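Local coordinates for hypothetical protein, IPT/TIG domain protein (Bacteroides ovatus, PDB 4HW6), which is of unknown function but probably binds carbohydrate as an auxiliary nutrient-binding protein, pairing an IPT/TIG domain with a six-bladed beta-propeller, at residues M145-P148 against N149-Y152. Sequence-based numbering, arbitrary orientation.
Sequences MFDP and NSNY
Between Asp147 and Ser150 the backbone reverses in a type I beta turn, its closing bond running from Ser150 N to Asp147 O (3.1 Å, 150° at the hydrogen). The turn opens the connection between the antiparallel strands 143-146 and 154-158 of one propeller blade, and the longer loop continues through Asn151 and Tyr152, both with positive phi. An Asx turn is superposed on it: Asn149 N donates to Asp147 OD1 at 2.9 Å, from above the carboxylate plane. The torsion supports this, since CG stands anti to the Asp147 backbone N (chi1 175°) and the carboxylate is thereby swung beside the carbonyl carbon, close to the turn's own amides.

Farther along the loop, Tyr152 presents a ring edge to the Phe146 face in a T-shaped stack, with centroids 5.0 Å apart and planes at 69°. Tyr152 CD1 sits over the centre of the Phe146 ring, while Phe146 CE1 lies 3.5 Å from Tyr152 O, the carbonyl that also accepts from Arg413. Asp410, on strand 404-410 of the adjacent blade, touches both side chains. With an alanine at Phe146, the Tyr152 edge would probably lose its aromatic face and a gap would open towards Ala408.

Two waters span the loop: one donates to Asp147 O and accepts from Tyr152 N, over a face of the tyrosine ring; the other likewise joins Pro148 O to Asn151 N. Asp147 O thus receives three donors, the third being the Ser150 hydroxyl, whose OG also accepts from Asp154 N; OG meets Asp147 O at 2.8 Å in the carbonyl plane, on a lone pair, whereas Ser150 N comes from above that plane.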
loop_
_atom_site.group_PDB
_atom_site.type_symbol
_atom_site.label_atom_id
_atom_site.label_comp_id
_atom_site.label_asym_id
_atom_site.label_seq_id
_atom_site.Cartn_x
_atom_site.Cartn_y
_atom_site.Cartn_z
HETATM N N MSE A 145 -9.337 -2.760 -1.771
HETATM C CA MSE A 145 -9.232 -3.792 -0.736
HETATM C C MSE A 145 -8.687 -5.100 -1.320
HETATM O O MSE A 145 -9.174 -5.600 -2.338
HETATM C CB MSE A 145 -10.630 -4.000 -0.164
HETATM C CG MSE A 145 -10.796 -5.065 0.829
HETATM SE SE MSE A 145 -10.297 -4.534 2.609
HETATM C CE MSE A 145 -10.390 -2.608 2.528
ATOM N N PHE A 146 -7.669 -5.668 -0.669
ATOM C CA PHE A 146 -7.243 -7.018 -0.984
ATOM C C PHE A 146 -8.268 -8.019 -0.423
ATOM O O PHE A 146 -8.802 -7.830 0.679
ATOM C CB PHE A 146 -5.854 -7.323 -0.371
ATOM C CG PHE A 146 -4.691 -6.887 -1.219
ATOM C CD1 PHE A 146 -4.321 -7.630 -2.319
ATOM C CD2 PHE A 146 -3.923 -5.784 -0.875
ATOM C CE1 PHE A 146 -3.244 -7.259 -3.105
ATOM C CE2 PHE A 146 -2.833 -5.417 -1.656
ATOM C CZ PHE A 146 -2.504 -6.152 -2.766
ATOM N N ASP A 147 -8.510 -9.093 -1.164
ATOM C CA ASP A 147 -9.220 -10.259 -0.637
ATOM C C ASP A 147 -8.320 -10.889 0.426
ATOM O O ASP A 147 -7.216 -11.325 0.108
ATOM C CB ASP A 147 -9.546 -11.223 -1.773
ATOM C CG ASP A 147 -10.176 -12.534 -1.306
ATOM O OD1 ASP A 147 -10.234 -12.827 -0.089
ATOM O OD2 ASP A 147 -10.615 -13.275 -2.201
ATOM N N PRO A 148 -8.775 -10.931 1.689
ATOM C CA PRO A 148 -7.896 -11.444 2.765
ATOM C C PRO A 148 -7.538 -12.937 2.689
ATOM O O PRO A 148 -6.605 -13.382 3.377
ATOM C CB PRO A 148 -8.697 -11.146 4.040
ATOM C CG PRO A 148 -10.110 -11.195 3.586
ATOM C CD PRO A 148 -10.112 -10.566 2.209
ATOM N N ASN A 149 -8.249 -13.703 1.860
ATOM C CA ASN A 149 -7.940 -15.108 1.645
ATOM C C ASN A 149 -7.178 -15.410 0.352
ATOM O O ASN A 149 -7.067 -16.575 -0.023
ATOM C CB ASN A 149 -9.230 -15.917 1.689
ATOM C CG ASN A 149 -9.881 -15.863 3.049
ATOM O OD1 ASN A 149 -10.973 -15.317 3.216
ATOM N ND2 ASN A 149 -9.182 -16.386 4.044
ATOM N N SER A 150 -6.645 -14.365 -0.290
ATOM C CA SER A 150 -5.996 -14.448 -1.604
ATOM C C SER A 150 -4.470 -14.350 -1.507
ATOM O O SER A 150 -3.798 -14.391 -2.537
ATOM C CB SER A 150 -6.510 -13.311 -2.542
ATOM O OG SER A 150 -5.934 -12.004 -2.283
ATOM N N ASN A 151 -3.930 -14.177 -0.293
ATOM C CA ASN A 151 -2.473 -13.978 -0.107
ATOM C C ASN A 151 -1.894 -12.891 -1.039
ATOM O O ASN A 151 -0.861 -13.074 -1.703
ATOM C CB ASN A 151 -1.722 -15.293 -0.297
ATOM C CG ASN A 151 -0.262 -15.198 0.114
ATOM O OD1 ASN A 151 0.076 -14.546 1.099
ATOM N ND2 ASN A 151 0.606 -15.835 -0.651
ATOM N N TYR A 152 -2.591 -11.767 -1.076
ATOM C CA TYR A 152 -2.193 -10.586 -1.844
ATOM C C TYR A 152 -2.201 -10.803 -3.344
ATOM O O TYR A 152 -1.498 -10.096 -4.066
ATOM C CB TYR A 152 -0.850 -10.004 -1.338
ATOM C CG TYR A 152 -0.990 -9.580 0.093
ATOM C CD1 TYR A 152 -1.520 -8.344 0.419
ATOM C CD2 TYR A 152 -0.684 -10.457 1.118
ATOM C CE1 TYR A 152 -1.717 -7.972 1.736
ATOM C CE2 TYR A 152 -0.884 -10.101 2.442
ATOM C CZ TYR A 152 -1.394 -8.859 2.735
ATOM O OH TYR A 152 -1.576 -8.472 4.026
HETATM O O HOH W 1 -4.521 -10.918 0.975
HETATM O O HOH W 2 -4.431 -14.830 2.510
#